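Local coordinates for protein putative poly(3-hydroxybutyrate) depolymerase LpqC (Bordetella parapertussis 12822, PDB 3D0K) that probably hydrolyses ester bonds, as a putative poly(3-hydroxybutyrate) depolymerase with an alpha/beta-hydrolase-like fold, at residues Asp53-Val58 and Leu283-Arg288; Ala68-Phe73 and Ala275-Cys280; Tyr177-Phe182 and Leu231-His236. One frame throughout, in Å; residues are numbered along the deposited sequence.

The three contacts are closed in nested order along the chain: contact 1 joins the earliest segment, 53-58, to the latest, 283-288; contact 2 lies within that span, and contact 3 within contact 2. Contacts 1 and 2, with centres 13 Å apart, share helix 273-286, whose later turns pack on strand 56-60 and whose earlier turns meet helix 67-73, the next helix after that strand. A late helix of the alpha/beta fold thereby packs on an early strand and the helix that follows it. Contact 3 joins two loops, its centre 29 Å from contact 1 and 26 Å from contact 2. Contacts 1 and 3 join different parts of the fold, on opposite sides of the chain's centre.

Contact 1: residues Asp53-Val58 and Leu283-Arg288; sequences DRPVVV and LWFDGR
The rings of Trp-284 and Phe-285 meet Val-57 and Pro-55 in different ways. Trp-284 offers its edge: CG1 of Val-57 lies near the indole plane, 4.0 Å from CZ3 of Trp-284. Phe-285 receives Pro-55 and Val-57 at an oblique angle, while one of its faces carries CB of the preceding Trp-284, 3.7 Å above the ring plane and displaced toward the rim. This is helix-on-sheet packing in the three-layer alpha/beta/alpha core: the last turn of helix 273-286 lies against the start of strand 56-60, a strand from the interior of the sheet.

Val-57 is the fork that serves both rings. With CG1 anti to the backbone N (chi1 -177°), that methyl reaches Trp-284, and the other branch, CG2, faces Phe-285, 3.9 Å from its CZ and 4.0 Å from its CE2. Val-57 and Phe-285 approach from opposite directions. Pro-55, one step out of the strand, slides past Phe-285 instead. The CA atoms of Pro-55 and Phe-285 are 9.9 Å apart, a gap spanned by side chains alone; no hydrogen bond crosses it.

Tyr-143 of the neighbouring strand 142-147 meets both aromatic rings, and Pro-55 also touches it, so it extends the same apolar layer. Val-56 points away, to the layer where helix 122-133 covers it; Val-58 packs on the same helix and on strand 142-147. Trp-284 reaches farther along the sheet, to Phe-145 and Thr-170. The helix finishes with a wider pi-type turn at 283-286 and leaves helical geometry at Gly-287, whose phi is positive, 67°. Just before this exit, Asp-286 makes a salt bridge with Arg-80. Before the strand begins, CG of Pro-55 lies 4.1 Å from CE1 of Phe-285.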
loop_
_atom_site.group_PDB
_atom_site.type_symbol
_atom_site.label_atom_id
_atom_site.label_comp_id
_atom_site.label_asym_id
_atom_site.label_seq_id
_atom_site.Cartn_x
_atom_site.Cartn_y
_atom_site.Cartn_z
ATOM N N ASP A 53 8.807 -18.080 -9.734
ATOM C CA ASP A 53 9.931 -17.125 -9.679
ATOM C C ASP A 53 9.536 -15.707 -10.062
ATOM O O ASP A 53 10.332 -14.766 -9.901
ATOM C CB ASP A 53 11.026 -17.584 -10.649
ATOM C CG ASP A 53 10.480 -17.894 -12.031
ATOM O OD1 ASP A 53 9.736 -18.880 -12.195
ATOM O OD2 ASP A 53 10.816 -17.160 -12.964
ATOM N N ARG A 54 8.319 -15.540 -10.569
ATOM C CA ARG A 54 7.920 -14.239 -11.110
ATOM C C ARG A 54 7.395 -13.334 -10.011
ATOM O O ARG A 54 6.958 -13.816 -8.961
ATOM C CB ARG A 54 6.879 -14.417 -12.236
ATOM C CG ARG A 54 7.344 -15.367 -13.353
ATOM C CD ARG A 54 7.917 -14.656 -14.537
ATOM N NE ARG A 54 8.365 -13.314 -14.232
ATOM C CZ ARG A 54 8.632 -12.382 -15.144
ATOM N NH1 ARG A 54 9.021 -11.168 -14.741
ATOM N NH2 ARG A 54 8.504 -12.657 -16.457
ATOM N N PRO A 55 7.400 -12.002 -10.238
ATOM C CA PRO A 55 6.982 -11.102 -9.154
ATOM C C PRO A 55 5.519 -11.273 -8.615
ATOM O O PRO A 55 4.602 -11.720 -9.331
ATOM C CB PRO A 55 7.114 -9.711 -9.802
ATOM C CG PRO A 55 8.181 -9.898 -10.857
ATOM C CD PRO A 55 7.843 -11.264 -11.432
ATOM N N VAL A 56 5.323 -10.875 -7.354
ATOM C CA VAL A 56 3.994 -10.810 -6.742
ATOM C C VAL A 56 3.749 -9.362 -6.475
ATOM O O VAL A 56 4.625 -8.707 -5.958
ATOM C CB VAL A 56 3.981 -11.535 -5.412
ATOM C CG1 VAL A 56 2.609 -11.330 -4.690
ATOM C CG2 VAL A 56 4.345 -13.029 -5.686
ATOM N N VAL A 57 2.612 -8.848 -6.926
ATOM C CA VAL A 57 2.258 -7.458 -6.631
ATOM C C VAL A 57 1.090 -7.434 -5.631
ATOM O O VAL A 57 0.042 -7.991 -5.879
ATOM C CB VAL A 57 1.898 -6.693 -7.922
ATOM C CG1 VAL A 57 1.606 -5.227 -7.530
ATOM C CG2 VAL A 57 3.073 -6.847 -8.966
ATOM N N VAL A 58 1.298 -6.818 -4.468
ATOM C CA VAL A 58 0.224 -6.676 -3.466
ATOM C C VAL A 58 -0.410 -5.302 -3.807
ATOM O O VAL A 58 0.299 -4.318 -3.908
ATOM C CB VAL A 58 0.768 -6.715 -2.056
ATOM C CG1 VAL A 58 -0.338 -6.497 -1.009
ATOM C CG2 VAL A 58 1.488 -8.105 -1.770
ATOM N N LEU A 283 6.351 2.005 -14.515
ATOM C CA LEU A 283 7.572 2.429 -13.890
ATOM C C LEU A 283 8.358 1.209 -13.378
ATOM O O LEU A 283 9.577 1.135 -13.555
ATOM C CB LEU A 283 7.262 3.400 -12.739
ATOM C CG LEU A 283 6.887 4.802 -13.161
ATOM C CD1 LEU A 283 6.197 5.486 -11.946
ATOM C CD2 LEU A 283 8.141 5.577 -13.736
ATOM N N TRP A 284 7.643 0.239 -12.795
ATOM C CA TRP A 284 8.251 -0.934 -12.188
ATOM C C TRP A 284 8.675 -1.963 -13.214
ATOM O O TRP A 284 9.722 -2.598 -13.082
ATOM C CB TRP A 284 7.233 -1.620 -11.259
ATOM C CG TRP A 284 7.126 -1.028 -9.900
ATOM C CD1 TRP A 284 8.020 -0.171 -9.287
ATOM C CD2 TRP A 284 6.101 -1.292 -8.955
ATOM N NE1 TRP A 284 7.579 0.122 -8.010
ATOM C CE2 TRP A 284 6.410 -0.563 -7.777
ATOM C CE3 TRP A 284 4.934 -2.101 -8.974
ATOM C CZ2 TRP A 284 5.621 -0.649 -6.610
ATOM C CZ3 TRP A 284 4.112 -2.117 -7.820
ATOM C CH2 TRP A 284 4.473 -1.420 -6.661
ATOM N N PHE A 285 7.839 -2.192 -14.202
ATOM C CA PHE A 285 8.106 -3.316 -15.089
ATOM C C PHE A 285 8.517 -2.972 -16.491
ATOM O O PHE A 285 9.148 -3.784 -17.138
ATOM C CB PHE A 285 6.956 -4.302 -15.065
ATOM C CG PHE A 285 6.660 -4.794 -13.686
ATOM C CD1 PHE A 285 7.592 -5.580 -12.988
ATOM C CD2 PHE A 285 5.503 -4.398 -13.043
ATOM C CE1 PHE A 285 7.344 -5.994 -11.691
ATOM C CE2 PHE A 285 5.232 -4.815 -11.719
ATOM C CZ PHE A 285 6.151 -5.623 -11.036
ATOM N N ASP A 286 8.167 -1.776 -16.960
ATOM C CA ASP A 286 8.757 -1.252 -18.214
ATOM C C ASP A 286 9.930 -0.297 -17.995
ATOM O O ASP A 286 10.581 0.123 -18.963
ATOM C CB ASP A 286 7.705 -0.531 -19.047
ATOM C CG ASP A 286 6.673 -1.466 -19.606
ATOM O OD1 ASP A 286 6.922 -2.683 -19.581
ATOM O OD2 ASP A 286 5.639 -0.984 -20.123
ATOM N N GLY A 287 10.161 0.097 -16.750
ATOM C CA GLY A 287 11.244 0.995 -16.397
ATOM C C GLY A 287 11.085 2.402 -16.947
ATOM O O GLY A 287 12.063 3.068 -17.243
ATOM N N ARG A 288 9.856 2.854 -17.109
ATOM C CA ARG A 288 9.632 4.105 -17.796
ATOM C C ARG A 288 8.314 4.732 -17.380
ATOM O O ARG A 288 7.378 4.052 -16.967
ATOM C CB ARG A 288 9.643 3.851 -19.292
ATOM C CG ARG A 288 8.460 3.058 -19.807
ATOM C CD ARG A 288 8.728 2.610 -21.219
ATOM N NE ARG A 288 8.621 3.736 -22.127
ATOM C CZ ARG A 288 7.492 4.136 -22.688
ATOM N NH1 ARG A 288 7.490 5.189 -23.494
ATOM N NH2 ARG A 288 6.356 3.493 -22.448
#

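Contact 2: residues Ala68-Phe73 and Ala275-Cys280; sequences ADYRDF and AMSQVC. With FMT (formic acid), chain K; SO4 (sulfate ion), chain G.
Phe-73 and Ser-277 form the dense part of this helix-helix contact, where helix 67-73 and helix 273-286 lie side by side on one face of the alpha/beta core. The axes of the two short segments approach to 10.0 Å and run in broadly the same direction, 40° apart. Between them CB of Phe-73 sits 4.0 Å from CB of Ser-277, and the serine OG is equally near the phenyl CD2. That hydroxyl comes obliquely to the ring and makes its hydrogen bond within its own helix, with the carbonyl of Gly-273; toward Phe-73 it is a packing atom only.

The phenyl ring is held on several sides. Its CE2 stands over the centre of the Tyr-70 ring, 3.7 Å above that plane, while Tyr-70 CE1 lies in the plane of the phenyl ring, at its edge. On one phenyl face, toward the rim, is the carbonyl O of Asp-69. Trp-74 also packs on Ser-277.

Beside this packing the contact is looser, and a single water bridges it. The bent side chain of Gln-278 (chi2 -142°) brings NE2 only to 3.8 Å from the carbonyl O of Phe-73, and the water fills the step, donating to that carbonyl and accepting from NE2. At the far end of Tyr-70, in the neighbourhood of a probable Ser-His-Asp site, a sulfate probably taken up from the crystallisation liquor occupies the edge of the ring. The tyrosine touches His-61 and His-147 as well. Formic acid, probably of the same origin, takes a hydrogen bond at O2 from the backbone N of Ala-68. The tyrosine OH donates to sulfate O4 over 2.6 Å.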
loop_
_atom_site.group_PDB
_atom_site.type_symbol
_atom_site.label_atom_id
_atom_site.label_comp_id
_atom_site.label_asym_id
_atom_site.label_seq_id
_atom_site.Cartn_x
_atom_site.Cartn_y
_atom_site.Cartn_z
ATOM N N ALA A 68 -11.687 -5.930 -5.634
ATOM C CA ALA A 68 -11.896 -6.678 -6.891
ATOM C C ALA A 68 -11.625 -5.775 -8.083
ATOM O O ALA A 68 -10.978 -6.171 -9.063
ATOM C CB ALA A 68 -13.317 -7.307 -6.942
ATOM N N ASP A 69 -12.094 -4.527 -7.978
ATOM C CA ASP A 69 -11.799 -3.524 -8.987
ATOM C C ASP A 69 -10.306 -3.272 -9.128
ATOM O O ASP A 69 -9.778 -3.270 -10.243
ATOM C CB ASP A 69 -12.447 -2.194 -8.611
ATOM C CG ASP A 69 -13.940 -2.133 -8.929
ATOM O OD1 ASP A 69 -14.491 -3.053 -9.601
ATOM O OD2 ASP A 69 -14.556 -1.129 -8.487
ATOM N N TYR A 70 -9.621 -3.046 -8.000
ATOM C CA TYR A 70 -8.162 -2.818 -8.056
ATOM C C TYR A 70 -7.383 -3.993 -8.662
ATOM O O TYR A 70 -6.438 -3.822 -9.444
ATOM C CB TYR A 70 -7.643 -2.462 -6.682
ATOM C CG TYR A 70 -7.738 -0.993 -6.476
ATOM C CD1 TYR A 70 -6.700 -0.172 -6.869
ATOM C CD2 TYR A 70 -8.909 -0.400 -5.993
ATOM C CE1 TYR A 70 -6.768 1.228 -6.697
ATOM C CE2 TYR A 70 -9.022 1.000 -5.849
ATOM C CZ TYR A 70 -7.923 1.806 -6.202
ATOM O OH TYR A 70 -7.953 3.184 -6.049
ATOM N N ARG A 71 -7.818 -5.199 -8.317
ATOM C CA ARG A 71 -7.213 -6.406 -8.887
ATOM C C ARG A 71 -7.402 -6.376 -10.428
ATOM O O ARG A 71 -6.483 -6.668 -11.184
ATOM C CB ARG A 71 -7.860 -7.639 -8.240
ATOM C CG ARG A 71 -7.464 -9.014 -8.868
ATOM C CD ARG A 71 -8.293 -9.437 -10.127
ATOM N NE ARG A 71 -9.741 -9.258 -9.973
ATOM C CZ ARG A 71 -10.525 -9.979 -9.175
ATOM N NH1 ARG A 71 -11.809 -9.695 -9.136
ATOM N NH2 ARG A 71 -10.047 -11.002 -8.442
ATOM N N ASP A 72 -8.583 -5.967 -10.874
ATOM C CA ASP A 72 -8.892 -5.883 -12.336
ATOM C C ASP A 72 -7.987 -4.866 -13.038
ATOM O O ASP A 72 -7.570 -5.078 -14.200
ATOM C CB ASP A 72 -10.349 -5.479 -12.566
ATOM C CG ASP A 72 -11.355 -6.627 -12.295
ATOM O OD1 ASP A 72 -10.957 -7.768 -12.032
ATOM O OD2 ASP A 72 -12.568 -6.352 -12.340
ATOM N N PHE A 73 -7.712 -3.742 -12.369
ATOM C CA PHE A 73 -6.855 -2.697 -12.980
ATOM C C PHE A 73 -5.478 -3.229 -13.349
ATOM O O PHE A 73 -4.867 -2.733 -14.300
ATOM C CB PHE A 73 -6.596 -1.531 -12.017
ATOM C CG PHE A 73 -7.821 -0.811 -11.578
ATOM C CD1 PHE A 73 -8.994 -0.855 -12.321
ATOM C CD2 PHE A 73 -7.785 -0.065 -10.379
ATOM C CE1 PHE A 73 -10.165 -0.151 -11.885
ATOM C CE2 PHE A 73 -8.928 0.654 -9.933
ATOM C CZ PHE A 73 -10.126 0.587 -10.690
ATOM N N ALA A 275 -5.602 4.575 -13.544
ATOM C CA ALA A 275 -4.479 5.218 -14.241
ATOM C C ALA A 275 -3.198 5.093 -13.402
ATOM O O ALA A 275 -2.139 4.852 -13.941
ATOM C CB ALA A 275 -4.761 6.693 -14.509
HETATM N N MSE A 276 -3.298 5.306 -12.088
HETATM C CA MSE A 276 -2.121 5.323 -11.244
HETATM C C MSE A 276 -1.543 3.894 -11.140
HETATM O O MSE A 276 -0.317 3.719 -11.092
HETATM C CB MSE A 276 -2.403 5.902 -9.851
HETATM C CG MSE A 276 -2.870 7.385 -9.879
HETATM SE SE MSE A 276 -1.357 8.588 -10.458
HETATM C CE MSE A 276 -0.444 8.568 -8.716
ATOM N N SER A 277 -2.422 2.891 -11.143
ATOM C CA SER A 277 -2.013 1.487 -11.246
ATOM C C SER A 277 -1.185 1.211 -12.520
ATOM O O SER A 277 -0.146 0.553 -12.449
ATOM C CB SER A 277 -3.220 0.524 -11.192
ATOM O OG SER A 277 -3.864 0.580 -9.932
ATOM N N GLN A 278 -1.651 1.671 -13.671
ATOM C CA GLN A 278 -0.973 1.389 -14.927
ATOM C C GLN A 278 0.346 2.169 -15.063
ATOM O O GLN A 278 1.320 1.689 -15.657
ATOM C CB GLN A 278 -1.931 1.657 -16.096
ATOM C CG GLN A 278 -3.216 0.836 -16.000
ATOM C CD GLN A 278 -3.701 0.336 -17.338
ATOM O OE1 GLN A 278 -4.089 1.119 -18.217
ATOM N NE2 GLN A 278 -3.697 -0.997 -17.507
ATOM N N VAL A 279 0.381 3.361 -14.483
ATOM C CA VAL A 279 1.618 4.139 -14.424
ATOM C C VAL A 279 2.641 3.451 -13.549
ATOM O O VAL A 279 3.797 3.398 -13.876
ATOM C CB VAL A 279 1.317 5.560 -13.947
ATOM C CG1 VAL A 279 2.584 6.305 -13.517
ATOM C CG2 VAL A 279 0.497 6.299 -15.040
ATOM N N CYS A 280 2.206 2.987 -12.379
ATOM C CA CYS A 280 3.078 2.258 -11.455
ATOM C C CYS A 280 3.687 0.986 -12.063
ATOM O O CYS A 280 4.871 0.704 -11.857
ATOM C CB CYS A 280 2.315 1.933 -10.158
ATOM S SG CYS A 280 3.474 1.306 -8.887
HETATM C C FMT K . -15.285 -5.044 -5.148
HETATM O O1 FMT K . -14.904 -4.228 -6.062
HETATM O O2 FMT K . -14.567 -5.621 -4.227
HETATM S S SO4 G . -10.142 5.701 -4.807
HETATM O O1 SO4 G . -9.247 6.359 -5.738
HETATM O O2 SO4 G . -10.307 6.534 -3.630
HETATM O O3 SO4 G . -11.434 5.466 -5.434
HETATM O O4 SO4 G . -9.560 4.401 -4.456
HETATM O O HOH W 1 -2.537 -3.199 -15.755
#

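Contact 3: residues Tyr177-Phe182 and Leu231-His236; sequences YTLPTF and LRQGPH
The amide of Gln-233 grips the backbone of Tyr-177 at two points. NE2 of Gln-233 gives an almost straight bond (174°) to O of Tyr-177 over 2.8 Å, in the amide plane and on a carbonyl lone pair. Its OE1 accepts the N-H of the same Tyr-177 over 3.0 Å, through a more bent bond. OE1 also lies at the edge of the tyrosine ring, in its plane, 3.7 Å from CD2. Leu-179 comes to meet the Gln-233 side chain head-on, with CG and CD2 at NE2.

Gln-233 reaches there because its chain runs extended beyond CG (chi2 -176°). It stands in a type I beta turn from Leu-231 to Gly-234, between helices 228-231 and 237-255. Arg-240 of the second helix touches both Gln-233 and Tyr-177, whose ring stacks on Tyr-244. The loop after strand 168-172 is thereby joined to the entrance of helix 237-255.

Tyr-177 and Gln-233 are both buried, and the paired bonds satisfy the backbone N-H and C=O of Tyr-177 and use OE1 and one N-H of Gln-233; with a donor and an acceptor both matched, the amide cannot flip without losing both bonds.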
loop_
_atom_site.group_PDB
_atom_site.type_symbol
_atom_site.label_atom_id
_atom_site.label_comp_id
_atom_site.label_asym_id
_atom_site.label_seq_id
_atom_site.Cartn_x
_atom_site.Cartn_y
_atom_site.Cartn_z
ATOM N N TYR A 177 -1.049 12.080 5.413
ATOM C CA TYR A 177 0.116 11.282 5.763
ATOM C C TYR A 177 0.362 11.313 7.262
ATOM O O TYR A 177 0.180 12.333 7.954
ATOM C CB TYR A 177 1.372 11.853 5.076
ATOM C CG TYR A 177 1.371 11.789 3.570
ATOM C CD1 TYR A 177 2.032 10.726 2.898
ATOM C CD2 TYR A 177 0.666 12.740 2.804
ATOM C CE1 TYR A 177 2.026 10.644 1.522
ATOM C CE2 TYR A 177 0.650 12.656 1.409
ATOM C CZ TYR A 177 1.343 11.601 0.796
ATOM O OH TYR A 177 1.331 11.516 -0.562
ATOM N N THR A 178 0.902 10.207 7.736
ATOM C CA THR A 178 1.544 10.168 9.066
ATOM C C THR A 178 2.938 10.779 8.856
ATOM O O THR A 178 3.776 10.229 8.107
ATOM C CB THR A 178 1.755 8.690 9.478
ATOM O OG1 THR A 178 0.466 8.089 9.767
ATOM C CG2 THR A 178 2.586 8.628 10.777
ATOM N N LEU A 179 3.212 11.875 9.543
ATOM C CA LEU A 179 4.490 12.553 9.342
ATOM C C LEU A 179 5.601 11.839 10.107
ATOM O O LEU A 179 5.340 11.276 11.145
ATOM C CB LEU A 179 4.372 13.992 9.863
ATOM C CG LEU A 179 3.260 14.768 9.180
ATOM C CD1 LEU A 179 3.081 16.142 9.878
ATOM C CD2 LEU A 179 3.611 14.914 7.703
ATOM N N PRO A 180 6.841 11.891 9.592
ATOM C CA PRO A 180 7.966 11.112 10.168
ATOM C C PRO A 180 8.554 11.876 11.365
ATOM O O PRO A 180 9.667 12.420 11.309
ATOM C CB PRO A 180 8.948 11.008 8.997
ATOM C CG PRO A 180 8.655 12.281 8.197
ATOM C CD PRO A 180 7.233 12.626 8.372
ATOM N N THR A 181 7.798 11.880 12.450
ATOM C CA THR A 181 8.167 12.622 13.655
ATOM C C THR A 181 7.346 12.116 14.825
ATOM O O THR A 181 6.196 11.721 14.674
ATOM C CB THR A 181 7.908 14.160 13.511
ATOM O OG1 THR A 181 8.241 14.804 14.749
ATOM C CG2 THR A 181 6.432 14.483 13.200
ATOM N N PHE A 182 7.973 12.119 15.996
ATOM C CA PHE A 182 7.334 11.732 17.227
ATOM C C PHE A 182 6.634 12.926 17.897
ATOM O O PHE A 182 6.098 12.799 18.989
ATOM C CB PHE A 182 8.361 11.055 18.127
ATOM C CG PHE A 182 8.691 9.651 17.688
ATOM C CD1 PHE A 182 9.741 9.399 16.815
ATOM C CD2 PHE A 182 7.905 8.563 18.128
ATOM C CE1 PHE A 182 10.021 8.077 16.390
ATOM C CE2 PHE A 182 8.178 7.252 17.732
ATOM C CZ PHE A 182 9.230 6.997 16.849
ATOM N N LEU A 231 -5.546 19.026 6.862
ATOM C CA LEU A 231 -5.527 20.391 6.262
ATOM C C LEU A 231 -4.170 21.080 6.341
ATOM O O LEU A 231 -3.735 21.687 5.361
ATOM C CB LEU A 231 -6.613 21.253 6.907
ATOM C CG LEU A 231 -8.041 20.791 6.618
ATOM C CD1 LEU A 231 -9.023 21.630 7.497
ATOM C CD2 LEU A 231 -8.338 20.919 5.113
ATOM N N ARG A 232 -3.479 20.934 7.489
ATOM C CA ARG A 232 -2.134 21.463 7.709
ATOM C C ARG A 232 -1.102 20.992 6.679
ATOM O O ARG A 232 -0.125 21.687 6.411
ATOM C CB ARG A 232 -1.626 21.086 9.137
ATOM C CG ARG A 232 -2.241 21.949 10.224
ATOM C CD ARG A 232 -1.587 21.800 11.594
ATOM N NE ARG A 232 -1.839 20.511 12.221
ATOM C CZ ARG A 232 -2.906 20.202 12.970
ATOM N NH1 ARG A 232 -3.882 21.075 13.186
ATOM N NH2 ARG A 232 -3.000 19.003 13.497
ATOM N N GLN A 233 -1.313 19.807 6.096
ATOM C CA GLN A 233 -0.423 19.280 5.067
ATOM C C GLN A 233 -0.659 19.894 3.685
ATOM O O GLN A 233 0.188 19.755 2.812
ATOM C CB GLN A 233 -0.582 17.753 4.999
ATOM C CG GLN A 233 -0.294 17.177 6.367
ATOM C CD GLN A 233 -0.320 15.660 6.433
ATOM O OE1 GLN A 233 -0.555 14.991 5.422
ATOM N NE2 GLN A 233 -0.053 15.103 7.641
ATOM N N GLY A 234 -1.778 20.605 3.501
ATOM C CA GLY A 234 -2.021 21.269 2.192
ATOM C C GLY A 234 -3.457 21.168 1.695
ATOM O O GLY A 234 -4.260 20.437 2.262
ATOM N N PRO A 235 -3.809 21.943 0.648
ATOM C CA PRO A 235 -5.228 22.012 0.223
ATOM C C PRO A 235 -5.763 20.796 -0.544
ATOM O O PRO A 235 -6.989 20.655 -0.680
ATOM C CB PRO A 235 -5.276 23.272 -0.662
ATOM C CG PRO A 235 -3.844 23.438 -1.151
ATOM C CD PRO A 235 -2.932 22.846 -0.113
ATOM N N HIS A 236 -4.869 19.931 -1.038
ATOM C CA HIS A 236 -5.227 18.838 -1.930
ATOM C C HIS A 236 -4.142 17.774 -1.854
ATOM O O HIS A 236 -3.085 18.009 -1.262
ATOM C CB HIS A 236 -5.492 19.305 -3.390
ATOM C CG HIS A 236 -4.430 20.213 -3.955
ATOM N ND1 HIS A 236 -3.108 19.836 -4.060
ATOM C CD2 HIS A 236 -4.496 21.489 -4.419
ATOM C CE1 HIS A 236 -2.402 20.842 -4.556
ATOM N NE2 HIS A 236 -3.218 21.861 -4.771
#